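DTDP-glucose 4,6-dehydratase (Klebsiella pneumoniae, PDB 5U4Q) binds NAD and probably acts on a nucleotide sugar as a dehydratase or epimerase of the extended short-chain dehydrogenase type. Local coordinates at residues 100-103 against 104-108; 126-129 against 130-134. One frame throughout, in Å; residues are numbered along the deposited sequence.

Contact 1 of 2, residues 100-103 against 104-108; sequences AYAD and ANLMG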
loop_
_atom_site.group_PDB
_atom_site.type_symbol
_atom_site.label_atom_id
_atom_site.label_comp_id
_atom_site.label_asym_id
_atom_site.label_seq_id
_atom_site.Cartn_x
_atom_site.Cartn_y
_atom_site.Cartn_z
ATOM N N ALA A 100 0.342 10.406 9.431
ATOM C CA ALA A 100 -1.080 10.649 9.135
ATOM C C ALA A 100 -1.579 9.786 7.967
ATOM O O ALA A 100 -2.704 9.272 7.985
ATOM C CB ALA A 100 -1.301 12.122 8.807
ATOM N N TYR A 101 -0.737 9.623 6.953
ATOM C CA TYR A 101 -1.080 8.801 5.801
ATOM C C TYR A 101 -1.216 7.358 6.215
ATOM O O TYR A 101 -2.129 6.656 5.781
ATOM C CB TYR A 101 -0.014 8.905 4.699
ATOM C CG TYR A 101 0.011 10.236 3.989
ATOM C CD1 TYR A 101 -1.007 10.593 3.123
ATOM C CD2 TYR A 101 1.061 11.130 4.176
ATOM C CE1 TYR A 101 -0.994 11.811 2.467
ATOM C CE2 TYR A 101 1.087 12.355 3.527
ATOM C CZ TYR A 101 0.059 12.687 2.673
ATOM O OH TYR A 101 0.068 13.890 2.029
ATOM N N ALA A 102 -0.308 6.909 7.058
ATOM C CA ALA A 102 -0.353 5.537 7.523
ATOM C C ALA A 102 -1.584 5.322 8.354
ATOM O O ALA A 102 -2.322 4.357 8.158
ATOM C CB ALA A 102 0.895 5.203 8.326
ATOM N N ASP A 103 -1.823 6.230 9.286
ATOM C CA ASP A 103 -2.986 6.100 10.155
ATOM C C ASP A 103 -4.309 6.123 9.406
ATOM O O ASP A 103 -5.148 5.245 9.567
ATOM C CB ASP A 103 -3.006 7.223 11.212
ATOM C CG ASP A 103 -2.050 6.976 12.354
ATOM O OD1 ASP A 103 -1.769 5.801 12.664
ATOM O OD2 ASP A 103 -1.591 7.962 12.968
ATOM N N ALA A 104 -4.516 7.151 8.622
ATOM C CA ALA A 104 -5.793 7.312 7.962
ATOM C C ALA A 104 -5.923 6.422 6.753
ATOM O O ALA A 104 -7.011 5.863 6.493
ATOM C CB ALA A 104 -5.973 8.752 7.525
ATOM N N ASN A 105 -4.832 6.291 6.002
ATOM C CA ASN A 105 -4.923 5.632 4.711
ATOM C C ASN A 105 -4.548 4.162 4.678
ATOM O O ASN A 105 -4.934 3.477 3.744
ATOM C CB ASN A 105 -4.105 6.361 3.635
ATOM C CG ASN A 105 -4.533 7.809 3.415
ATOM O OD1 ASN A 105 -5.356 8.375 4.156
ATOM N ND2 ASN A 105 -3.926 8.447 2.401
ATOM N N LEU A 106 -3.794 3.653 5.652
ATOM C CA LEU A 106 -3.475 2.225 5.696
ATOM C C LEU A 106 -4.316 1.530 6.775
ATOM O O LEU A 106 -5.203 0.721 6.452
ATOM C CB LEU A 106 -1.968 1.998 5.879
ATOM C CG LEU A 106 -1.121 2.554 4.719
ATOM C CD1 LEU A 106 0.348 2.484 5.078
ATOM C CD2 LEU A 106 -1.390 1.807 3.426
HETATM N N MSE A 107 -4.106 1.891 8.036
HETATM C CA MSE A 107 -4.878 1.266 9.133
HETATM C C MSE A 107 -6.337 1.601 9.031
HETATM O O MSE A 107 -7.212 0.740 9.238
HETATM C CB MSE A 107 -4.350 1.773 10.464
HETATM C CG MSE A 107 -5.076 1.237 11.700
HETATM SE SE MSE A 107 -4.868 -0.706 11.923
HETATM C CE MSE A 107 -2.929 -0.733 12.286
ATOM N N GLY A 108 -6.639 2.854 8.738
ATOM C CA GLY A 108 -8.019 3.250 8.596
ATOM C C GLY A 108 -8.755 2.476 7.520
ATOM O O GLY A 108 -9.924 2.088 7.678
#

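Contact 2 of 2, residues 126-129 against 130-134; sequences YASS and SSVYG. With NAD (nicotinamide-adenine-dinucleotide), chain C.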
loop_
_atom_site.group_PDB
_atom_site.type_symbol
_atom_site.label_atom_id
_atom_site.label_comp_id
_atom_site.label_asym_id
_atom_site.label_seq_id
_atom_site.Cartn_x
_atom_site.Cartn_y
_atom_site.Cartn_z
ATOM N N TYR A 126 -14.713 3.334 -2.936
ATOM C CA TYR A 126 -13.671 4.027 -2.169
ATOM C C TYR A 126 -12.844 4.890 -3.081
ATOM O O TYR A 126 -12.717 4.611 -4.274
ATOM C CB TYR A 126 -12.788 3.027 -1.363
ATOM C CG TYR A 126 -12.022 2.079 -2.247
ATOM C CD1 TYR A 126 -12.637 0.944 -2.763
ATOM C CD2 TYR A 126 -10.697 2.338 -2.630
ATOM C CE1 TYR A 126 -11.968 0.088 -3.630
ATOM C CE2 TYR A 126 -10.015 1.473 -3.477
ATOM C CZ TYR A 126 -10.658 0.369 -4.003
ATOM O OH TYR A 126 -9.999 -0.457 -4.885
ATOM N N ALA A 127 -12.293 5.944 -2.490
ATOM C CA ALA A 127 -11.477 6.890 -3.234
ATOM C C ALA A 127 -10.047 6.396 -3.405
ATOM O O ALA A 127 -9.347 6.111 -2.434
ATOM C CB ALA A 127 -11.462 8.230 -2.508
ATOM N N SER A 128 -9.623 6.302 -4.649
ATOM C CA SER A 128 -8.225 6.138 -5.008
ATOM C C SER A 128 -7.771 7.487 -5.586
ATOM O O SER A 128 -8.357 8.537 -5.272
ATOM C CB SER A 128 -8.012 4.971 -5.956
ATOM O OG SER A 128 -6.627 4.745 -6.197
ATOM N N SER A 129 -6.715 7.478 -6.404
ATOM C CA SER A 129 -6.177 8.730 -6.906
ATOM C C SER A 129 -5.392 8.537 -8.184
ATOM O O SER A 129 -4.720 7.523 -8.343
ATOM C CB SER A 129 -5.229 9.302 -5.850
ATOM O OG SER A 129 -4.408 10.350 -6.381
ATOM N N SER A 130 -5.446 9.536 -9.056
ATOM C CA SER A 130 -4.618 9.543 -10.255
ATOM C C SER A 130 -3.117 9.525 -9.923
ATOM O O SER A 130 -2.288 9.235 -10.808
ATOM C CB SER A 130 -4.913 10.787 -11.092
ATOM O OG SER A 130 -4.551 11.977 -10.418
ATOM N N SER A 131 -2.743 9.876 -8.694
ATOM C CA SER A 131 -1.329 9.840 -8.331
ATOM C C SER A 131 -0.726 8.423 -8.447
ATOM O O SER A 131 0.507 8.273 -8.524
ATOM C CB SER A 131 -1.112 10.411 -6.924
ATOM O OG SER A 131 -1.730 9.579 -5.941
ATOM N N VAL A 132 -1.553 7.376 -8.457
ATOM C CA VAL A 132 -1.020 6.005 -8.583
ATOM C C VAL A 132 -0.261 5.816 -9.899
ATOM O O VAL A 132 0.575 4.920 -9.986
ATOM C CB VAL A 132 -2.077 4.889 -8.420
ATOM C CG1 VAL A 132 -2.724 4.974 -7.043
ATOM C CG2 VAL A 132 -3.127 4.913 -9.533
ATOM N N TYR A 133 -0.548 6.661 -10.887
ATOM C CA TYR A 133 0.130 6.559 -12.208
ATOM C C TYR A 133 1.617 6.847 -12.091
ATOM O O TYR A 133 2.374 6.445 -12.948
ATOM C CB TYR A 133 -0.599 7.381 -13.302
ATOM C CG TYR A 133 -1.971 6.761 -13.604
ATOM C CD1 TYR A 133 -2.062 5.520 -14.209
ATOM C CD2 TYR A 133 -3.168 7.406 -13.246
ATOM C CE1 TYR A 133 -3.260 4.932 -14.470
ATOM C CE2 TYR A 133 -4.395 6.822 -13.505
ATOM C CZ TYR A 133 -4.445 5.588 -14.107
ATOM O OH TYR A 133 -5.630 4.965 -14.361
ATOM N N GLY A 134 2.024 7.521 -11.014
ATOM C CA GLY A 134 3.454 7.691 -10.693
ATOM C C GLY A 134 4.352 8.120 -11.836
ATOM O O GLY A 134 4.124 9.147 -12.432
HETATM P PA NAD C . -11.326 16.725 2.258
HETATM O O1A NAD C . -12.175 17.918 2.046
HETATM O O2A NAD C . -10.020 16.829 3.021
HETATM O O5B NAD C . -12.259 15.584 2.924
HETATM C C5B NAD C . -11.768 14.426 3.588
HETATM C C4B NAD C . -12.381 14.387 4.977
HETATM O O4B NAD C . -11.796 13.230 5.603
HETATM C C3B NAD C . -12.048 15.605 5.828
HETATM O O3B NAD C . -13.191 16.364 6.252
HETATM C C2B NAD C . -11.254 15.001 6.986
HETATM O O2B NAD C . -11.522 15.636 8.252
HETATM C C1B NAD C . -11.615 13.517 6.967
HETATM N N9A NAD C . -10.569 12.650 7.536
HETATM C C8A NAD C . -9.253 12.645 7.221
HETATM N N7A NAD C . -8.602 11.742 7.958
HETATM C C5A NAD C . -9.509 11.141 8.744
HETATM C C6A NAD C . -9.460 10.110 9.801
HETATM N N6A NAD C . -8.329 9.509 10.145
HETATM N N1A NAD C . -10.620 9.800 10.380
HETATM C C2A NAD C . -11.786 10.387 10.072
HETATM N N3A NAD C . -11.902 11.355 9.140
HETATM C C4A NAD C . -10.787 11.748 8.468
HETATM O O3 NAD C . -10.893 16.049 0.860
HETATM P PN NAD C . -11.810 15.618 -0.391
HETATM O O1N NAD C . -13.251 15.683 -0.098
HETATM O O2N NAD C . -11.176 16.346 -1.576
HETATM O O5D NAD C . -11.344 14.098 -0.505
HETATM C C5D NAD C . -12.206 12.965 -0.464
HETATM C C4D NAD C . -11.397 11.789 -0.985
HETATM O O4D NAD C . -11.170 11.946 -2.404
HETATM C C3D NAD C . -10.021 11.545 -0.377
HETATM O O3D NAD C . -9.853 10.133 -0.226
HETATM C C2D NAD C . -9.044 12.027 -1.423
HETATM O O2D NAD C . -7.784 11.323 -1.400
HETATM C C1D NAD C . -9.793 11.770 -2.715
HETATM N N1N NAD C . -9.410 12.707 -3.788
HETATM C C2N NAD C . -9.901 13.965 -3.877
HETATM C C3N NAD C . -9.516 14.830 -4.916
HETATM C C7N NAD C . -10.025 16.268 -5.083
HETATM O O7N NAD C . -9.758 16.892 -6.121
HETATM N N7N NAD C . -10.721 16.917 -4.135
HETATM C C4N NAD C . -8.594 14.389 -5.838
HETATM C C5N NAD C . -8.088 13.101 -5.728
HETATM C C6N NAD C . -8.488 12.275 -4.683
#

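Contact 1 of 2, residues 100-103 against 104-108
The backbone of 100-108 begins as an alpha helix, with Ala104 N bonded to Ala100 O at 2.9 Å and Asn105 N to Tyr101 O at 2.7 Å, and then widens into a pi-type turn. There Ala102 O takes two bonds, one from Leu106 N at 3.0 Å and one from Met107 N, likewise 3.0 Å away. The two differ in direction: Met107 N lies nearly on the extension of the carbonyl bond and gives the straighter bond (161° at the hydrogen), whereas Leu106 N approaches from above the carbonyl plane. Gly108 N keeps the five-residue step, reaching Asp103 O at 2.9 Å. Tyr101 and Asn105 run side by side, pointing the same way. Asn105 ND2 sits in the plane of the tyrosine ring, at its edge, 3.7 Å from Tyr101 CD1, with the amide turned 77° against the ring. This pi bulge interrupts helix 98-118, which packs on the parallel sheet of the Rossmann fold beside helix 153-172 and also faces the second subunit. The Asn105 amide is held from both ends, by Gln88 N on OD1 and by Thr157 OG1 on ND2, and this fixes its flip; Asn161 ND2 binds the Asn105 carbonyl within the widened turn. Leu106 places CG anti to its carbonyl carbon (chi1 -62°), which carries CD1 back over the preceding turn to 4.0 Å from Ala102 CA, while its side chain also touches Thr157 and Ala160. Asp103 OD1 forms a salt bridge with Arg67 of the second subunit. Selenomethionine Met107 rests its CB 3.7 Å from Asp103 O, extends to CG anti to its backbone N, then bends at chi2 and chi3 so that its selenium leads off from the preceding turn; its side chain packs on Asp103 of the second subunit.

Contact 2 of 2, residues 126-129 against 130-134
Ser129 and Ser131 turn their hydroxyls toward each other across the start of a 3-10 turn, OG to OG at 2.8 Å in a hydrogen bond that either could donate. The turn, 130-133, follows strand 123-129 of the Rossmann sheet, and its Ser-Ser-Val-Tyr-Gly sequence matches the segment that follows this strand in extended short-chain dehydrogenases. The two serines reach each other from different rotamers. With Ser129 OG opposite its own backbone N (chi1 166°), the hydroxyl is placed beside Ser131; Ser131 OG lies between its N and carbonyl carbon (chi1 66°), folded back to meet it. The approach also brings Ser131 CB to 3.3 Å from Ser129 OG. Both side chains touch Tyr154, whose hydroxyl is hydrogen-bonded to NAD, and Lys158 binds Ala127 O; these belong to the Tyr-x-x-x-Lys pattern of the family, with Ser129 probably in the place of its Ser/Thr partner. Val132 points toward the strand end. Its N donates to Ser129 O at 3.2 Å, closing the turn with a nearly straight bond (171°) whose donor lies above the carbonyl plane. Both methyls of Val132 meet that same oxygen from one side, CG2 3.3 Å and CG1 3.5 Å from Ser129 O. Ser128 OG merely brushes Val132 CG1 in a van der Waals contact; its hydrogen bond goes to Glu162 OE2. The side chain of Tyr133, the last residue of the 3-10 segment, stacks on Phe141 and bonds through OH to Asn262 and Arg180. On the cofactor side the strand offers small groups and backbone: Ser128 O lies 3.8 Å from C6N of the nicotinamide ring, and Ala127 CB meets the ribose next to it, 3.4 Å from NAD O3D.

How the contacts relate
Contact 1 and contact 2 follow each other in the chain, on helix 98-118 and on strand 123-129 with the turn after it. Their centres are 15 Å apart and their nearest atoms about 8 Å, with no touch between them. NAD relates them: Ala104 of contact 1 meets the adenine end, its CB 3.6 Å from NAD N6A, while Ala127 and Ser128 of contact 2 lie by the nicotinamide riboside. Helix 153-172 is the shared neighbour, and Tyr154 is touched by Tyr101 and Asn105 from one contact and by Ser129 and Ser131 from the other. The second subunit reaches contact 1 but not contact 2.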